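Local atomic coordinates of uncharacterized protein (PDB entry 6PTM), a protein that probably acts as an exo-carrageenase of glycoside hydrolase family 42, trimming carrageenan chains from their ends. Residues V631-N645 against T660-S672. Sequence-based numbering, arbitrary orientation.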
ATOM      1  N   VAL A 631      -9.910  26.074   4.632  1.00 17.83           N
ATOM      2  CA  VAL A 631      -9.175  26.083   5.929  1.00 19.25           C
ATOM      3  C   VAL A 631      -9.764  27.206   6.800  1.00 20.59           C
ATOM      4  O   VAL A 631      -9.844  26.984   8.013  1.00 20.25           O
ATOM      5  CB  VAL A 631      -7.652  26.183   5.737  1.00 18.67           C
ATOM      6  CG1 VAL A 631      -6.935  26.493   7.040  1.00 17.28           C
ATOM      7  CG2 VAL A 631      -7.122  24.915   5.099  1.00 18.67           C
ATOM      8  N   GLN A 632     -10.270  28.293   6.192  1.00 22.69           N
ATOM      9  CA  GLN A 632     -10.916  29.420   6.934  1.00 24.21           C
ATOM     10  C   GLN A 632     -12.152  28.877   7.647  1.00 25.33           C
ATOM     11  O   GLN A 632     -12.327  29.184   8.870  1.00 24.62           O
ATOM     12  CB  GLN A 632     -11.272  30.616   6.031  1.00 24.85           C
ATOM     13  CG  GLN A 632     -11.774  31.846   6.814  1.00 24.41           C
ATOM     14  CD  GLN A 632     -10.812  32.290   7.888  1.00 24.68           C
ATOM     15  OE1 GLN A 632      -9.701  32.744   7.605  1.00 23.94           O
ATOM     16  NE2 GLN A 632     -11.206  32.099   9.145  1.00 25.58           N
ATOM     17  N   LYS A 633     -12.965  28.078   6.945  1.00 23.99           N
ATOM     18  CA  LYS A 633     -14.230  27.527   7.514  1.00 23.65           C
ATOM     19  C   LYS A 633     -13.878  26.678   8.741  1.00 24.89           C
ATOM     20  O   LYS A 633     -14.664  26.665   9.715  1.00 25.81           O
ATOM     21  CB  LYS A 633     -15.061  26.747   6.485  1.00 23.47           C
ATOM     22  CG  LYS A 633     -15.768  27.598   5.438  1.00 27.62           C
ATOM     23  CD  LYS A 633     -16.878  26.905   4.663  1.00 28.11           C
ATOM     24  N   TYR A 634     -12.731  25.992   8.730  1.00 22.23           N
ATOM     25  CA  TYR A 634     -12.304  25.178   9.882  1.00 22.25           C
ATOM     26  C   TYR A 634     -11.926  26.108  11.045  1.00 23.05           C
ATOM     27  O   TYR A 634     -12.334  25.791  12.158  1.00 24.40           O
ATOM     28  CB  TYR A 634     -11.185  24.215   9.479  1.00 23.05           C
ATOM     29  CG  TYR A 634     -10.520  23.556  10.649  1.00 19.89           C
ATOM     30  CD1 TYR A 634     -11.205  22.692  11.476  1.00 20.96           C
ATOM     31  CD2 TYR A 634      -9.195  23.796  10.905  1.00 20.48           C
ATOM     32  CE1 TYR A 634     -10.574  22.084  12.545  1.00 20.80           C
ATOM     33  CE2 TYR A 634      -8.549  23.221  11.973  1.00 20.25           C
ATOM     34  CZ  TYR A 634      -9.239  22.347  12.788  1.00 20.57           C
ATOM     35  OH  TYR A 634      -8.585  21.825  13.861  1.00 22.04           O
ATOM     36  N   LEU A 635     -11.223  27.220  10.796  1.00 24.99           N
ATOM     37  CA  LEU A 635     -10.932  28.243  11.844  1.00 26.09           C
ATOM     38  C   LEU A 635     -12.238  28.818  12.399  1.00 28.60           C
ATOM     39  O   LEU A 635     -12.303  28.997  13.635  1.00 32.00           O
ATOM     40  CB  LEU A 635     -10.027  29.348  11.292  1.00 25.36           C
ATOM     41  CG  LEU A 635      -8.578  28.917  11.065  1.00 24.80           C
ATOM     42  CD1 LEU A 635      -7.835  29.902  10.186  1.00 23.68           C
ATOM     43  CD2 LEU A 635      -7.837  28.719  12.379  1.00 26.28           C
ATOM     44  N   ASP A 636     -13.232  29.045  11.534  1.00 28.90           N
ATOM     45  CA  ASP A 636     -14.576  29.577  11.883  1.00 31.68           C
ATOM     46  C   ASP A 636     -15.347  28.579  12.759  1.00 31.56           C
ATOM     47  O   ASP A 636     -16.235  29.053  13.486  1.00 30.74           O
ATOM     48  CB  ASP A 636     -15.427  29.941  10.653  1.00 27.69           C
ATOM     49  CG  ASP A 636     -14.808  31.000   9.753  1.00 28.26           C
ATOM     50  OD1 ASP A 636     -13.881  31.653  10.201  1.00 30.39           O
ATOM     51  OD2 ASP A 636     -15.264  31.145   8.591  1.00 31.30           O
ATOM     52  N   GLU A 637     -15.031  27.277  12.734  1.00 29.51           N
ATOM     53  CA  GLU A 637     -15.614  26.306  13.702  1.00 29.66           C
ATOM     54  C   GLU A 637     -14.751  26.175  14.966  1.00 27.29           C
ATOM     55  O   GLU A 637     -14.902  25.176  15.625  1.00 31.79           O
ATOM     56  CB  GLU A 637     -15.658  24.858  13.206  1.00 35.69           C
ATOM     57  CG  GLU A 637     -16.247  24.594  11.841  1.00 39.04           C
ATOM     58  CD  GLU A 637     -15.853  23.205  11.324  1.00 41.95           C
ATOM     59  OE1 GLU A 637     -14.817  22.577  11.789  1.00 34.76           O
ATOM     60  OE2 GLU A 637     -16.586  22.738  10.463  1.00 50.92           O
ATOM     61  N   CYS A 638     -13.812  27.068  15.254  1.00 27.83           N
ATOM     62  CA  CYS A 638     -12.918  27.014  16.446  1.00 29.41           C
ATOM     63  C   CYS A 638     -11.798  25.978  16.228  1.00 28.57           C
ATOM     64  O   CYS A 638     -11.225  25.544  17.223  1.00 26.14           O
ATOM     65  CB  CYS A 638     -13.670  26.743  17.750  1.00 32.20           C
ATOM     66  SG  CYS A 638     -15.014  27.913  18.099  1.00 42.72           S
ATOM     67  N   GLY A 639     -11.438  25.653  14.981  1.00 24.85           N
ATOM     68  CA  GLY A 639     -10.274  24.800  14.686  1.00 25.00           C
ATOM     69  C   GLY A 639      -8.969  25.498  15.028  1.00 26.51           C
ATOM     70  O   GLY A 639      -8.951  26.752  15.175  1.00 23.44           O
ATOM     71  N   THR A 640      -7.891  24.727  15.112  1.00 23.79           N
ATOM     72  CA  THR A 640      -6.516  25.237  15.278  1.00 22.69           C
ATOM     73  C   THR A 640      -5.740  24.988  13.997  1.00 21.94           C
ATOM     74  O   THR A 640      -5.705  23.836  13.527  1.00 19.12           O
ATOM     75  CB  THR A 640      -5.821  24.571  16.467  1.00 22.71           C
ATOM     76  OG1 THR A 640      -6.574  24.883  17.639  1.00 23.10           O
ATOM     77  CG2 THR A 640      -4.383  25.003  16.606  1.00 22.51           C
ATOM     78  N   VAL A 641      -5.118  26.027  13.473  1.00 21.62           N
ATOM     79  CA  VAL A 641      -4.219  25.932  12.302  1.00 21.59           C
ATOM     80  C   VAL A 641      -2.852  26.466  12.703  1.00 24.26           C
ATOM     81  O   VAL A 641      -2.773  27.591  13.250  1.00 23.11           O
ATOM     82  CB  VAL A 641      -4.775  26.681  11.089  1.00 20.45           C
ATOM     83  CG1 VAL A 641      -3.782  26.653   9.957  1.00 19.09           C
ATOM     84  CG2 VAL A 641      -6.129  26.145  10.650  1.00 21.63           C
ATOM     85  N   ILE A 642      -1.823  25.663  12.428  1.00 23.29           N
ATOM     86  CA  ILE A 642      -0.399  25.983  12.705  1.00 21.53           C
ATOM     87  C   ILE A 642       0.277  26.097  11.356  1.00 20.88           C
ATOM     88  O   ILE A 642       0.301  25.102  10.623  1.00 20.39           O
ATOM     89  CB  ILE A 642       0.270  24.942  13.622  1.00 22.22           C
ATOM     90  CG1 ILE A 642      -0.454  24.818  14.964  1.00 22.09           C
ATOM     91  CG2 ILE A 642       1.740  25.284  13.816  1.00 23.82           C
ATOM     92  CD1 ILE A 642      -0.213  23.512  15.653  1.00 24.29           C
ATOM     93  N   ILE A 643       0.770  27.283  11.037  1.00 20.75           N
ATOM     94  CA  ILE A 643       1.251  27.610   9.669  1.00 22.94           C
ATOM     95  C   ILE A 643       2.612  28.272   9.788  1.00 23.79           C
ATOM     96  O   ILE A 643       2.830  29.001  10.803  1.00 21.81           O
ATOM     97  CB  ILE A 643       0.237  28.467   8.886  1.00 24.65           C
ATOM     98  CG1 ILE A 643       0.628  28.619   7.414  1.00 25.30           C
ATOM     99  CG2 ILE A 643      -0.000  29.825   9.529  1.00 26.87           C
ATOM    100  CD1 ILE A 643      -0.531  29.002   6.534  1.00 24.62           C
ATOM    101  N   ASP A 644       3.487  27.978   8.824  1.00 21.32           N
ATOM    102  CA  ASP A 644       4.846  28.566   8.774  1.00 21.98           C
ATOM    103  C   ASP A 644       4.748  29.915   8.055  1.00 23.41           C
ATOM    104  O   ASP A 644       3.632  30.351   7.781  1.00 24.96           O
ATOM    105  CB  ASP A 644       5.887  27.600   8.218  1.00 20.87           C
ATOM    106  CG  ASP A 644       5.722  27.210   6.766  1.00 22.41           C
ATOM    107  OD1 ASP A 644       4.883  27.808   6.110  1.00 25.62           O
ATOM    108  OD2 ASP A 644       6.436  26.287   6.311  1.00 22.41           O
ATOM    109  N   ASN A 645       5.877  30.572   7.819  1.00 25.77           N
ATOM    110  CA  ASN A 645       5.914  31.925   7.198  1.00 27.49           C
ATOM    111  C   ASN A 645       5.842  31.793   5.672  1.00 28.62           C
ATOM    112  O   ASN A 645       5.492  32.763   5.026  1.00 34.25           O
ATOM    113  CB  ASN A 645       7.143  32.712   7.661  1.00 29.03           C
ATOM    114  CG  ASN A 645       7.039  33.103   9.118  1.00 30.71           C
ATOM    115  OD1 ASN A 645       7.898  32.741   9.916  1.00 39.14           O
ATOM    116  ND2 ASN A 645       5.961  33.771   9.479  1.00 29.60           N
ATOM    117  N   THR A 660      -6.167  36.036   2.867  1.00 42.19           N
ATOM    118  CA  THR A 660      -5.287  35.390   3.874  1.00 41.72           C
ATOM    119  C   THR A 660      -6.171  34.803   4.975  1.00 39.11           C
ATOM    120  O   THR A 660      -7.306  35.267   5.121  1.00 35.44           O
ATOM    121  CB  THR A 660      -4.230  36.353   4.420  1.00 41.55           C
ATOM    122  OG1 THR A 660      -4.960  37.378   5.086  1.00 43.77           O
ATOM    123  CG2 THR A 660      -3.356  36.949   3.343  1.00 44.69           C
ATOM    124  N   LEU A 661      -5.667  33.784   5.674  1.00 35.04           N
ATOM    125  CA  LEU A 661      -6.362  33.134   6.805  1.00 31.99           C
ATOM    126  C   LEU A 661      -6.536  34.184   7.901  1.00 32.16           C
ATOM    127  O   LEU A 661      -5.579  34.926   8.149  1.00 31.38           O
ATOM    128  CB  LEU A 661      -5.524  31.964   7.324  1.00 30.63           C
ATOM    129  CG  LEU A 661      -5.546  30.685   6.497  1.00 29.37           C
ATOM    130  CD1 LEU A 661      -4.757  29.605   7.224  1.00 28.41           C
ATOM    131  CD2 LEU A 661      -6.968  30.208   6.225  1.00 27.52           C
ATOM    132  N   LYS A 662      -7.705  34.223   8.529  1.00 33.13           N
ATOM    133  CA  LYS A 662      -7.975  35.073   9.720  1.00 38.86           C
ATOM    134  C   LYS A 662      -8.303  34.163  10.890  1.00 36.27           C
ATOM    135  O   LYS A 662      -9.128  33.252  10.717  1.00 43.47           O
ATOM    136  CB  LYS A 662      -9.145  36.023   9.448  1.00 41.00           C
ATOM    137  CG  LYS A 662      -8.909  36.997   8.302  1.00 47.61           C
ATOM    138  CD  LYS A 662      -7.625  37.807   8.456  1.00 54.00           C
ATOM    139  CE  LYS A 662      -7.561  39.015   7.548  1.00 56.68           C
ATOM    140  NZ  LYS A 662      -7.368  38.607   6.137  1.00 58.72           N
ATOM    141  N   GLN A 663      -7.681  34.399  12.033  1.00 35.16           N
ATOM    142  CA  GLN A 663      -7.894  33.568  13.241  1.00 38.77           C
ATOM    143  C   GLN A 663      -9.392  33.426  13.530  1.00 41.71           C
ATOM    144  O   GLN A 663      -9.848  32.279  13.818  1.00 39.25           O
ATOM    145  CB  GLN A 663      -7.209  34.188  14.460  1.00 42.09           C
ATOM    146  CG  GLN A 663      -7.564  33.458  15.745  1.00 40.47           C
ATOM    147  CD  GLN A 663      -6.519  33.630  16.813  1.00 38.41           C
ATOM    148  OE1 GLN A 663      -5.559  32.871  16.890  1.00 31.81           O
ATOM    149  NE2 GLN A 663      -6.719  34.626  17.655  1.00 35.45           N
ATOM    150  N   GLY A 664     -10.107  34.561  13.541  1.00 41.65           N
ATOM    151  CA  GLY A 664     -11.505  34.639  13.990  1.00 35.91           C
ATOM    152  C   GLY A 664     -11.718  33.868  15.283  1.00 34.32           C
ATOM    153  O   GLY A 664     -10.978  34.094  16.253  1.00 36.73           O
ATOM    154  N   LYS A 665     -12.669  32.944  15.267  1.00 36.38           N
ATOM    155  CA  LYS A 665     -13.100  32.120  16.425  1.00 40.29           C
ATOM    156  C   LYS A 665     -12.126  30.972  16.712  1.00 39.39           C
ATOM    157  O   LYS A 665     -12.222  30.402  17.790  1.00 43.56           O
ATOM    158  CB  LYS A 665     -14.492  31.558  16.133  1.00 48.76           C
ATOM    159  CG  LYS A 665     -15.503  32.607  15.686  1.00 53.81           C
ATOM    160  CD  LYS A 665     -16.919  32.146  15.818  1.00 58.94           C
ATOM    161  CE  LYS A 665     -17.402  32.183  17.248  1.00 66.23           C
ATOM    162  NZ  LYS A 665     -18.504  31.214  17.447  1.00 74.36           N
ATOM    163  N   GLY A 666     -11.229  30.629  15.794  1.00 35.78           N
ATOM    164  CA  GLY A 666     -10.297  29.510  16.008  1.00 35.83           C
ATOM    165  C   GLY A 666      -8.976  30.004  16.549  1.00 34.97           C
ATOM    166  O   GLY A 666      -8.924  31.106  17.121  1.00 35.75           O
ATOM    167  N   LYS A 667      -7.924  29.232  16.321  1.00 34.52           N
ATOM    168  CA  LYS A 667      -6.554  29.519  16.798  1.00 34.96           C
ATOM    169  C   LYS A 667      -5.646  29.426  15.578  1.00 30.92           C
ATOM    170  O   LYS A 667      -5.544  28.316  14.984  1.00 25.62           O
ATOM    171  CB  LYS A 667      -6.193  28.547  17.928  1.00 40.92           C
ATOM    172  CG  LYS A 667      -5.272  29.111  19.003  1.00 48.10           C
ATOM    173  CD  LYS A 667      -4.840  28.122  20.102  1.00 51.10           C
ATOM    174  CE  LYS A 667      -5.966  27.394  20.814  1.00 54.93           C
ATOM    175  NZ  LYS A 667      -6.973  28.317  21.393  1.00 58.41           N
ATOM    176  N   LEU A 668      -5.055  30.547  15.181  1.00 25.33           N
ATOM    177  CA  LEU A 668      -4.153  30.593  14.012  1.00 25.84           C
ATOM    178  C   LEU A 668      -2.741  30.921  14.485  1.00 28.08           C
ATOM    179  O   LEU A 668      -2.471  32.059  14.872  1.00 29.31           O
ATOM    180  CB  LEU A 668      -4.673  31.601  12.990  1.00 26.38           C
ATOM    181  CG  LEU A 668      -3.755  31.868  11.799  1.00 25.38           C
ATOM    182  CD1 LEU A 668      -3.571  30.594  10.945  1.00 25.15           C
ATOM    183  CD2 LEU A 668      -4.325  33.009  10.975  1.00 26.19           C
ATOM    184  N   ILE A 669      -1.863  29.929  14.467  1.00 26.29           N
ATOM    185  CA  ILE A 669      -0.544  30.012  15.140  1.00 24.62           C
ATOM    186  C   ILE A 669       0.514  29.999  14.057  1.00 24.53           C
ATOM    187  O   ILE A 669       0.639  28.998  13.292  1.00 22.86           O
ATOM    188  CB  ILE A 669      -0.385  28.895  16.193  1.00 25.25           C
ATOM    189  CG1 ILE A 669      -1.535  28.973  17.203  1.00 29.13           C
ATOM    190  CG2 ILE A 669       0.972  28.981  16.863  1.00 24.95           C
ATOM    191  CD1 ILE A 669      -1.578  27.854  18.244  1.00 31.45           C
ATOM    192  N   VAL A 670       1.297  31.064  14.025  1.00 24.76           N
ATOM    193  CA  VAL A 670       2.386  31.220  13.032  1.00 26.15           C
ATOM    194  C   VAL A 670       3.686  30.792  13.692  1.00 27.63           C
ATOM    195  O   VAL A 670       3.962  31.234  14.794  1.00 34.94           O
ATOM    196  CB  VAL A 670       2.425  32.650  12.470  1.00 25.67           C
ATOM    197  CG1 VAL A 670       3.445  32.793  11.353  1.00 25.91           C
ATOM    198  CG2 VAL A 670       1.021  33.063  12.031  1.00 25.33           C
ATOM    199  N   VAL A 671       4.457  29.957  13.015  1.00 27.53           N
ATOM    200  CA  VAL A 671       5.722  29.397  13.555  1.00 28.07           C
ATOM    201  C   VAL A 671       6.789  29.547  12.473  1.00 26.67           C
ATOM    202  O   VAL A 671       6.430  29.791  11.304  1.00 26.63           O
ATOM    203  CB  VAL A 671       5.546  27.928  13.996  1.00 27.95           C
ATOM    204  CG1 VAL A 671       4.458  27.788  15.038  1.00 27.21           C
ATOM    205  CG2 VAL A 671       5.274  27.006  12.820  1.00 26.96           C
ATOM    206  N   SER A 672       8.057  29.433  12.852  1.00 28.48           N
ATOM    207  CA  SER A 672       9.218  29.719  11.973  1.00 29.69           C
ATOM    208  C   SER A 672      10.023  28.450  11.718  1.00 30.09           C
ATOM    209  O   SER A 672      10.771  28.440  10.728  1.00 36.11           O
ATOM    210  CB  SER A 672      10.067  30.814  12.574  1.00 30.23           C
ATOM    211  OG  SER A 672       9.290  31.988  12.729  1.00 32.60           O
TER
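Q632 grips the backbone of K662 with both ends of its amide: OE1 takes the K662 N-H on a lone pair, nearly straight at 178°. NE2 donates to K662 O at 2.8 Å. With CG anti to the backbone N (chi1 -173°) and a bend at chi2, the amide swings off the helix toward the loop. D636 steadies it, its OD1 taking the other NE2 hydrogen from above the carboxylate plane. A leucine here would probably leave K662 N and O without these mates and let the loop drift from the helix. L661 fits between helix 625-636 and the sheet, CD1 and CD2 each 3.8 Å from V631 CG1; CD1 also meets V641 CG1. L668 CD1 extends the apolar layer to I643 CG2 (3.9 Å). Q663 OE1 holds L668 N across the type II' turn Q663-G666. Strands 640-643 and 667-670 run parallel, their axes 14° from exact alignment, joined by a ladder from K667 N-G639 O to V671 N-I643 O. A Schellman motif with C638 at positive phi ends helix 625-636 ahead of strand 640-643, within the beta-alpha-beta crossover from 614-617. V641 and L668 face this helix, I642 and I669 helix 674-687 opposite, in a 2-1-3-4-5 parallel sheet edged by 667-670, as in flavodoxin-like folds.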